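Side-chain contacts in 2-oxo-1,2-dihydroquinoline 8-monooxygenase, oxygenase component (Pseudomonas putida, PDB 1Z02), which hydroxylates 2-oxo-1,2-dihydroquinoline at carbon 8, probably passing electrons from a Rieske [2Fe-2S] cluster to a mononuclear iron that activates dioxygen: residues A[66-71]-A[137-142]; A[215-220]-A[260-265]; A[248-253]-A[394-399]. All coordinates share one frame; numbering follows the deposited sequence.

Contact 1 (A[66-71]-A[137-142]); sequences VPIVLR and TTYPVH
The ring of Y139 packs against strand 66-71 and takes two aliphatic side chains, V66 and I68, which come to different parts of it. I68 sits over one face: its methylene CG1 stands 4.0 Å above the ring plane, displaced toward the rim, and is 4.1 Å from Y139 CE1. V66 reaches the phenol end instead. Its methyl CG1 approaches obliquely, 3.8 Å from Y139 CZ and as little as 3.2 Å from Y139 OH, a snug fit for a methyl against an oxygen. V66 brings this methyl to the hydroxyl end by holding CG1 anti to the backbone N (chi1 -177°), and its CB already points toward the 137-142 segment. I68 works differently: its CB does not aim at the ring, and it is CG1, set beside the backbone N with chi1 -60°, that comes over the face. These residues belong to the Rieske domain, where strand 66-73 is the middle member of one three-stranded antiparallel sheet and the chain at 137-142 runs into strand 141-144, an outermost strand, within this chain, of a second. Y139 thus fills the layer between the two sheets, its side chain also touching K81 of the first and V150 of the second, while I68 reaches across to V152. With a serine in place of Y139, the I68 methylene would probably lose the flat surface it rests on and V66 CG1 its neighbour, opening a gap between the sheets. The backbones stay well separated, the CA atoms of I68 and Y139 being 8.2 Å apart, so the packing here is carried by side chains. Just before the tyrosine, T137 OG1 is hydrogen-bonded to D155 and the carbonyl of T138 to R153, which tie this loop to the chain that follows strand 147-152.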
loop_
_atom_site.group_PDB
_atom_site.type_symbol
_atom_site.label_atom_id
_atom_site.label_comp_id
_atom_site.label_asym_id
_atom_site.label_seq_id
_atom_site.Cartn_x
_atom_site.Cartn_y
_atom_site.Cartn_z
ATOM N N VAL A 66 -1.455 -19.569 -7.109
ATOM C CA VAL A 66 -2.285 -20.637 -6.561
ATOM C C VAL A 66 -1.933 -20.977 -5.116
ATOM O O VAL A 66 -0.802 -21.357 -4.807
ATOM C CB VAL A 66 -2.136 -21.937 -7.387
ATOM C CG1 VAL A 66 -3.064 -23.005 -6.840
ATOM C CG2 VAL A 66 -2.436 -21.664 -8.848
ATOM N N PRO A 67 -2.899 -20.815 -4.206
ATOM C CA PRO A 67 -2.684 -21.125 -2.791
ATOM C C PRO A 67 -2.675 -22.652 -2.616
ATOM O O PRO A 67 -3.602 -23.350 -3.047
ATOM C CB PRO A 67 -3.869 -20.445 -2.104
ATOM C CG PRO A 67 -4.936 -20.487 -3.139
ATOM C CD PRO A 67 -4.215 -20.190 -4.425
ATOM N N ILE A 68 -1.623 -23.162 -1.988
ATOM C CA ILE A 68 -1.461 -24.600 -1.790
ATOM C C ILE A 68 -1.153 -24.950 -0.337
ATOM O O ILE A 68 -0.367 -24.276 0.319
ATOM C CB ILE A 68 -0.293 -25.120 -2.664
ATOM C CG1 ILE A 68 -0.588 -24.849 -4.143
ATOM C CG2 ILE A 68 -0.087 -26.610 -2.436
ATOM C CD1 ILE A 68 0.592 -25.105 -5.097
ATOM N N VAL A 69 -1.772 -26.014 0.160
ATOM C CA VAL A 69 -1.539 -26.464 1.519
ATOM C C VAL A 69 -0.989 -27.889 1.458
ATOM O O VAL A 69 -1.475 -28.725 0.685
ATOM C CB VAL A 69 -2.841 -26.422 2.352
ATOM C CG1 VAL A 69 -3.911 -27.278 1.689
ATOM C CG2 VAL A 69 -2.569 -26.888 3.782
ATOM N N LEU A 70 0.046 -28.154 2.252
ATOM C CA LEU A 70 0.665 -29.478 2.271
ATOM C C LEU A 70 0.629 -30.098 3.660
ATOM O O LEU A 70 0.679 -29.398 4.676
ATOM C CB LEU A 70 2.129 -29.411 1.808
ATOM C CG LEU A 70 2.491 -28.849 0.429
ATOM C CD1 LEU A 70 2.538 -27.339 0.476
ATOM C CD2 LEU A 70 3.830 -29.401 0.011
ATOM N N ARG A 71 0.530 -31.421 3.690
ATOM C CA ARG A 71 0.515 -32.163 4.944
ATOM C C ARG A 71 1.224 -33.493 4.764
ATOM O O ARG A 71 1.066 -34.146 3.733
ATOM C CB ARG A 71 -0.917 -32.432 5.424
ATOM C CG ARG A 71 -0.953 -33.203 6.749
ATOM C CD ARG A 71 -2.325 -33.749 7.086
ATOM N NE ARG A 71 -2.298 -34.472 8.357
ATOM C CZ ARG A 71 -3.231 -35.336 8.756
ATOM N NH1 ARG A 71 -3.117 -35.941 9.930
ATOM N NH2 ARG A 71 -4.273 -35.609 7.981
ATOM N N THR A 137 -8.892 -28.832 -5.647
ATOM C CA THR A 137 -7.864 -29.318 -6.555
ATOM C C THR A 137 -6.729 -30.037 -5.818
ATOM O O THR A 137 -6.361 -29.659 -4.699
ATOM C CB THR A 137 -7.247 -28.145 -7.361
ATOM O OG1 THR A 137 -8.295 -27.385 -7.979
ATOM C CG2 THR A 137 -6.307 -28.672 -8.455
ATOM N N THR A 138 -6.185 -31.076 -6.444
ATOM C CA THR A 138 -5.060 -31.804 -5.868
ATOM C C THR A 138 -3.828 -31.476 -6.694
ATOM O O THR A 138 -3.926 -31.244 -7.895
ATOM C CB THR A 138 -5.245 -33.348 -5.923
ATOM O OG1 THR A 138 -5.301 -33.774 -7.288
ATOM C CG2 THR A 138 -6.512 -33.774 -5.201
ATOM N N TYR A 139 -2.666 -31.456 -6.055
ATOM C CA TYR A 139 -1.425 -31.177 -6.766
ATOM C C TYR A 139 -0.438 -32.317 -6.546
ATOM O O TYR A 139 -0.070 -32.630 -5.412
ATOM C CB TYR A 139 -0.830 -29.850 -6.294
ATOM C CG TYR A 139 -1.787 -28.700 -6.479
ATOM C CD1 TYR A 139 -2.592 -28.262 -5.433
ATOM C CD2 TYR A 139 -1.953 -28.109 -7.729
ATOM C CE1 TYR A 139 -3.543 -27.270 -5.631
ATOM C CE2 TYR A 139 -2.905 -27.119 -7.937
ATOM C CZ TYR A 139 -3.694 -26.707 -6.882
ATOM O OH TYR A 139 -4.638 -25.729 -7.087
ATOM N N PRO A 140 0.001 -32.962 -7.638
ATOM C CA PRO A 140 0.946 -34.075 -7.529
ATOM C C PRO A 140 2.207 -33.673 -6.784
ATOM O O PRO A 140 2.756 -32.604 -7.032
ATOM C CB PRO A 140 1.239 -34.428 -8.985
ATOM C CG PRO A 140 -0.018 -34.072 -9.687
ATOM C CD PRO A 140 -0.399 -32.748 -9.041
ATOM N N VAL A 141 2.661 -34.534 -5.882
ATOM C CA VAL A 141 3.864 -34.265 -5.117
ATOM C C VAL A 141 4.934 -35.300 -5.393
ATOM O O VAL A 141 4.650 -36.492 -5.518
ATOM C CB VAL A 141 3.585 -34.288 -3.599
ATOM C CG1 VAL A 141 4.882 -34.128 -2.819
ATOM C CG2 VAL A 141 2.609 -33.176 -3.232
ATOM N N HIS A 142 6.169 -34.830 -5.481
ATOM C CA HIS A 142 7.304 -35.705 -5.690
ATOM C C HIS A 142 8.428 -35.237 -4.769
ATOM O O HIS A 142 9.110 -34.250 -5.052
ATOM C CB HIS A 142 7.756 -35.670 -7.147
ATOM C CG HIS A 142 8.844 -36.649 -7.453
ATOM N ND1 HIS A 142 9.049 -37.175 -8.702
ATOM C CD2 HIS A 142 9.797 -37.197 -6.672
ATOM C CE1 HIS A 142 10.077 -38.003 -8.678
ATOM N NE2 HIS A 142 10.550 -38.033 -7.454
#

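Contact 2 (A[215-220]-A[260-265]); sequences NGFDNA and KGMMQW
Leading out of helix 209-216 toward the iron ligand H221, the chain presses F217 and N219 against strand 261-264, where M262 and Q264 receive them. F217 meets M262 through its ring atom CE1, 4.1 Å from the terminal methyl CE; the two side chains cross at about a right angle, and the methyl comes obliquely to the ring. M262 gets there because its chain bends at the sulfur (chi3 -116°), swinging CE back toward the phenylalanine. The same ring packs edge-to-face with W397 of helix 392-404. The strand is part of the antiparallel sheet of the catalytic domain, a Bet v 1-like fold, and the F217 side chain lies about 9 Å from the bound iron. Further along, the side chains of N219 and Q264 come from opposite directions, their amide planes 37° apart. As modelled, N219 ND2 is 3.1 Å from Q264 NE2, but the orientation of both amides is uncertain and the model does not settle whether the two are bonded. Between F217 and N219, D218 points its CB away from the strand: its OD1 is hydrogen-bonded to H108 of a second subunit, a ligand of the Rieske cluster there, and its OD2 makes a weak hydrogen bond to H221, an arrangement consistent with the electron route between subunits known in Rieske oxygenases.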
loop_
_atom_site.group_PDB
_atom_site.type_symbol
_atom_site.label_atom_id
_atom_site.label_comp_id
_atom_site.label_asym_id
_atom_site.label_seq_id
_atom_site.Cartn_x
_atom_site.Cartn_y
_atom_site.Cartn_z
ATOM N N ASN A 215 18.627 -12.929 -14.480
ATOM C CA ASN A 215 19.858 -12.530 -13.820
ATOM C C ASN A 215 20.626 -13.790 -13.438
ATOM O O ASN A 215 21.848 -13.826 -13.519
ATOM C CB ASN A 215 19.550 -11.696 -12.570
ATOM C CG ASN A 215 20.641 -11.792 -11.509
ATOM O OD1 ASN A 215 20.623 -12.698 -10.674
ATOM N ND2 ASN A 215 21.597 -10.854 -11.538
ATOM N N GLY A 216 19.888 -14.825 -13.049
ATOM C CA GLY A 216 20.489 -16.078 -12.637
ATOM C C GLY A 216 21.504 -16.660 -13.599
ATOM O O GLY A 216 22.541 -17.157 -13.165
ATOM N N PHE A 217 21.217 -16.615 -14.898
ATOM C CA PHE A 217 22.138 -17.167 -15.888
ATOM C C PHE A 217 22.798 -16.115 -16.771
ATOM O O PHE A 217 23.272 -16.425 -17.861
ATOM C CB PHE A 217 21.430 -18.229 -16.747
ATOM C CG PHE A 217 20.297 -17.700 -17.586
ATOM C CD1 PHE A 217 20.524 -17.240 -18.885
ATOM C CD2 PHE A 217 18.992 -17.701 -17.085
ATOM C CE1 PHE A 217 19.473 -16.787 -19.674
ATOM C CE2 PHE A 217 17.927 -17.252 -17.861
ATOM C CZ PHE A 217 18.165 -16.795 -19.161
ATOM N N ASP A 218 22.844 -14.879 -16.280
ATOM C CA ASP A 218 23.479 -13.784 -17.009
ATOM C C ASP A 218 24.993 -14.038 -17.024
ATOM O O ASP A 218 25.590 -14.313 -15.980
ATOM C CB ASP A 218 23.188 -12.453 -16.319
ATOM C CG ASP A 218 23.775 -11.283 -17.066
ATOM O OD1 ASP A 218 23.113 -10.775 -17.987
ATOM O OD2 ASP A 218 24.914 -10.891 -16.744
ATOM N N ASN A 219 25.613 -13.937 -18.200
ATOM C CA ASN A 219 27.042 -14.196 -18.319
ATOM C C ASN A 219 27.935 -12.985 -18.161
ATOM O O ASN A 219 29.120 -13.139 -17.889
ATOM C CB ASN A 219 27.358 -14.850 -19.667
ATOM C CG ASN A 219 26.474 -16.042 -19.951
ATOM O OD1 ASN A 219 26.307 -16.917 -19.105
ATOM N ND2 ASN A 219 25.906 -16.086 -21.148
ATOM N N ALA A 220 27.392 -11.783 -18.306
ATOM C CA ALA A 220 28.237 -10.598 -18.228
ATOM C C ALA A 220 27.872 -9.535 -17.184
ATOM O O ALA A 220 27.284 -8.517 -17.532
ATOM C CB ALA A 220 28.308 -9.962 -19.610
ATOM N N LYS A 260 13.090 -29.062 -21.384
ATOM C CA LYS A 260 13.120 -28.093 -22.479
ATOM C C LYS A 260 13.932 -26.904 -22.001
ATOM O O LYS A 260 13.542 -26.226 -21.043
ATOM C CB LYS A 260 11.720 -27.590 -22.806
ATOM C CG LYS A 260 10.652 -28.657 -22.879
ATOM C CD LYS A 260 10.811 -29.581 -24.062
ATOM C CE LYS A 260 9.684 -30.573 -23.975
ATOM N NZ LYS A 260 9.763 -31.685 -24.881
ATOM N N GLY A 261 15.045 -26.637 -22.671
ATOM C CA GLY A 261 15.863 -25.516 -22.265
ATOM C C GLY A 261 17.054 -25.269 -23.165
ATOM O O GLY A 261 17.046 -25.628 -24.339
ATOM N N MET A 262 18.091 -24.656 -22.605
ATOM C CA MET A 262 19.290 -24.342 -23.366
ATOM C C MET A 262 20.540 -24.555 -22.528
ATOM O O MET A 262 20.543 -24.322 -21.316
ATOM C CB MET A 262 19.249 -22.887 -23.840
ATOM C CG MET A 262 19.173 -21.884 -22.702
ATOM S SD MET A 262 18.925 -20.190 -23.238
ATOM C CE MET A 262 20.403 -19.412 -22.701
ATOM N N MET A 263 21.594 -25.013 -23.194
ATOM C CA MET A 263 22.886 -25.255 -22.569
ATOM C C MET A 263 23.867 -24.263 -23.178
ATOM O O MET A 263 24.010 -24.199 -24.396
ATOM C CB MET A 263 23.361 -26.684 -22.860
ATOM C CG MET A 263 24.809 -26.962 -22.485
ATOM S SD MET A 263 24.994 -27.388 -20.760
ATOM C CE MET A 263 24.885 -25.988 -20.068
ATOM N N GLN A 264 24.535 -23.486 -22.333
ATOM C CA GLN A 264 25.503 -22.514 -22.817
ATOM C C GLN A 264 26.897 -23.138 -22.846
ATOM O O GLN A 264 27.391 -23.631 -21.825
ATOM C CB GLN A 264 25.475 -21.276 -21.927
ATOM C CG GLN A 264 24.093 -20.646 -21.831
ATOM C CD GLN A 264 24.112 -19.304 -21.158
ATOM O OE1 GLN A 264 24.358 -19.194 -19.956
ATOM N NE2 GLN A 264 23.868 -18.263 -21.935
ATOM N N TRP A 265 27.517 -23.121 -24.026
ATOM C CA TRP A 265 28.844 -23.703 -24.205
ATOM C C TRP A 265 29.937 -22.829 -23.597
ATOM O O TRP A 265 30.739 -22.227 -24.314
ATOM C CB TRP A 265 29.138 -23.939 -25.696
ATOM C CG TRP A 265 28.163 -24.833 -26.394
ATOM C CD1 TRP A 265 27.285 -24.472 -27.369
ATOM C CD2 TRP A 265 27.986 -26.238 -26.197
ATOM N NE1 TRP A 265 26.573 -25.566 -27.798
ATOM C CE2 TRP A 265 26.986 -26.667 -27.094
ATOM C CE3 TRP A 265 28.581 -27.185 -25.351
ATOM C CZ2 TRP A 265 26.560 -28.002 -27.171
ATOM C CZ3 TRP A 265 28.156 -28.518 -25.428
ATOM C CH2 TRP A 265 27.157 -28.909 -26.334
#

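Contact 3 (A[248-253]-A[394-399]); sequences DCIAVV and PITWRK
T396 points from its helix toward strand 250-253, where two residues meet it. The closer one is V252: the methyl groups CG2 of V252 and CG2 of T396 are 3.7 Å apart, the side chains crossing at a slant. I250 adds a looser touch, its terminal methyl CD1 lying 4.3 Å from T396 OG1. On the threonine, CG2 stands anti to the backbone N and is the branch that meets the valine, while OG1, beside the backbone N (chi1 -60°) and brushed by I250, is placed to hydrogen-bond the carbonyl of I392 one turn back. In V252, CG2 stands anti to the carbonyl carbon and beside the backbone N, which brings it to the threonine.

The next shell places the two partners. On the helix, regular backbone bonds run through the contact, R398 N to P394 O at 2.8 Å and K399 N to I395 O at 3.0 Å. R398 then forms salt bridges with E214 and E385, so the helix is tied to its neighbours on a side other than the one T396 uses. Strand 250-253 is an outermost strand, within this chain, of the seven-stranded sheet of the catalytic domain, and I250 rests on M262 and Q264 of the adjoining strand; T396 touches M262 as well, so helix 392-404 covers this end of the sheet. Between these two segments the touch is chiefly methyl on methyl, nondirectional and modest, with the threonine hydroxyl already bonded to I392 O.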
loop_
_atom_site.group_PDB
_atom_site.type_symbol
_atom_site.label_atom_id
_atom_site.label_comp_id
_atom_site.label_asym_id
_atom_site.label_seq_id
_atom_site.Cartn_x
_atom_site.Cartn_y
_atom_site.Cartn_z
ATOM N N ASP A 248 25.941 -20.523 -32.772
ATOM C CA ASP A 248 25.568 -21.693 -31.992
ATOM C C ASP A 248 26.256 -21.723 -30.627
ATOM O O ASP A 248 26.584 -22.791 -30.117
ATOM C CB ASP A 248 25.922 -22.960 -32.769
ATOM C CG ASP A 248 27.402 -23.050 -33.095
ATOM O OD1 ASP A 248 27.821 -24.108 -33.607
ATOM O OD2 ASP A 248 28.145 -22.074 -32.845
ATOM N N CYS A 249 26.479 -20.554 -30.039
ATOM C CA CYS A 249 27.115 -20.473 -28.729
ATOM C C CYS A 249 26.215 -21.113 -27.677
ATOM O O CYS A 249 26.661 -21.441 -26.580
ATOM C CB CYS A 249 27.371 -19.016 -28.357
ATOM S SG CYS A 249 25.856 -18.045 -28.302
ATOM N N ILE A 250 24.941 -21.280 -28.024
ATOM C CA ILE A 250 23.964 -21.884 -27.123
ATOM C C ILE A 250 23.235 -23.015 -27.841
ATOM O O ILE A 250 22.861 -22.881 -29.002
ATOM C CB ILE A 250 22.914 -20.838 -26.650
ATOM C CG1 ILE A 250 23.606 -19.709 -25.880
ATOM C CG2 ILE A 250 21.847 -21.513 -25.791
ATOM C CD1 ILE A 250 22.675 -18.597 -25.455
ATOM N N ALA A 251 23.043 -24.134 -27.155
ATOM C CA ALA A 251 22.345 -25.269 -27.735
ATOM C C ALA A 251 20.947 -25.370 -27.132
ATOM O O ALA A 251 20.792 -25.513 -25.913
ATOM C CB ALA A 251 23.126 -26.553 -27.474
ATOM N N VAL A 252 19.929 -25.289 -27.985
ATOM C CA VAL A 252 18.551 -25.385 -27.525
ATOM C C VAL A 252 18.081 -26.835 -27.598
ATOM O O VAL A 252 18.171 -27.475 -28.649
ATOM C CB VAL A 252 17.607 -24.503 -28.384
ATOM C CG1 VAL A 252 16.190 -24.540 -27.818
ATOM C CG2 VAL A 252 18.118 -23.069 -28.418
ATOM N N VAL A 253 17.596 -27.352 -26.470
ATOM C CA VAL A 253 17.108 -28.722 -26.402
ATOM C C VAL A 253 15.589 -28.675 -26.405
ATOM O O VAL A 253 14.976 -27.990 -25.592
ATOM C CB VAL A 253 17.606 -29.441 -25.140
ATOM C CG1 VAL A 253 17.165 -30.900 -25.174
ATOM C CG2 VAL A 253 19.108 -29.343 -25.062
ATOM N N PRO A 394 19.471 -14.432 -22.799
ATOM C CA PRO A 394 18.091 -14.291 -22.333
ATOM C C PRO A 394 17.049 -14.366 -23.449
ATOM O O PRO A 394 15.975 -14.935 -23.250
ATOM C CB PRO A 394 18.100 -12.944 -21.595
ATOM C CG PRO A 394 19.210 -12.178 -22.265
ATOM C CD PRO A 394 20.268 -13.227 -22.484
ATOM N N ILE A 395 17.356 -13.807 -24.616
ATOM C CA ILE A 395 16.411 -13.839 -25.731
ATOM C C ILE A 395 16.125 -15.285 -26.135
ATOM O O ILE A 395 14.969 -15.669 -26.332
ATOM C CB ILE A 395 16.949 -13.041 -26.941
ATOM C CG1 ILE A 395 17.023 -11.550 -26.579
ATOM C CG2 ILE A 395 16.060 -13.266 -28.163
ATOM C CD1 ILE A 395 17.622 -10.673 -27.653
ATOM N N THR A 396 17.174 -16.094 -26.233
ATOM C CA THR A 396 17.007 -17.489 -26.604
ATOM C C THR A 396 16.143 -18.201 -25.572
ATOM O O THR A 396 15.344 -19.076 -25.917
ATOM C CB THR A 396 18.361 -18.205 -26.700
ATOM O OG1 THR A 396 19.161 -17.562 -27.694
ATOM C CG2 THR A 396 18.168 -19.670 -27.082
ATOM N N TRP A 397 16.309 -17.830 -24.303
ATOM C CA TRP A 397 15.523 -18.442 -23.238
ATOM C C TRP A 397 14.065 -18.011 -23.342
ATOM O O TRP A 397 13.160 -18.836 -23.209
ATOM C CB TRP A 397 16.119 -18.079 -21.869
ATOM C CG TRP A 397 15.118 -17.971 -20.741
ATOM C CD1 TRP A 397 14.704 -16.825 -20.121
ATOM C CD2 TRP A 397 14.397 -19.043 -20.124
ATOM N NE1 TRP A 397 13.769 -17.118 -19.156
ATOM C CE2 TRP A 397 13.559 -18.471 -19.137
ATOM C CE3 TRP A 397 14.376 -20.433 -20.309
ATOM C CZ2 TRP A 397 12.706 -19.240 -18.342
ATOM C CZ3 TRP A 397 13.526 -21.198 -19.518
ATOM C CH2 TRP A 397 12.702 -20.594 -18.544
ATOM N N ARG A 398 13.832 -16.728 -23.605
ATOM C CA ARG A 398 12.467 -16.230 -23.726
ATOM C C ARG A 398 11.734 -16.922 -24.865
ATOM O O ARG A 398 10.568 -17.285 -24.727
ATOM C CB ARG A 398 12.457 -14.716 -23.949
ATOM C CG ARG A 398 12.972 -13.904 -22.765
ATOM C CD ARG A 398 12.750 -12.436 -23.018
ATOM N NE ARG A 398 13.454 -11.589 -22.064
ATOM C CZ ARG A 398 13.604 -10.274 -22.222
ATOM N NH1 ARG A 398 14.256 -9.553 -21.321
ATOM N NH2 ARG A 398 13.098 -9.681 -23.296
ATOM N N LYS A 399 12.414 -17.110 -25.990
ATOM C CA LYS A 399 11.799 -17.764 -27.133
ATOM C C LYS A 399 11.420 -19.212 -26.845
ATOM O O LYS A 399 10.307 -19.631 -27.140
ATOM C CB LYS A 399 12.741 -17.729 -28.335
ATOM C CG LYS A 399 12.948 -16.360 -28.936
ATOM C CD LYS A 399 13.774 -16.472 -30.199
ATOM C CE LYS A 399 14.047 -15.117 -30.815
ATOM N NZ LYS A 399 14.769 -15.261 -32.113
#

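Contact 1 comes first in the chain and sits apart, in the Rieske domain; its centre is about 30 Å from that of contact 2 and 32 Å from that of contact 3, on the other side of the chain's centre. Contacts 2 and 3 both belong to the catalytic domain, with centres only about 8 Å apart, and their segments alternate along the sequence. They share a sheet: strands 250-253 and 261-264 are antiparallel neighbours, with G261 O 2.8 Å from V253 N. Strand 261-264 meets the chain leading to H221, and both strands pack against helix 392-404, so these two contacts form continuous packing, whereas contact 1 lies in the domain that carries the cluster.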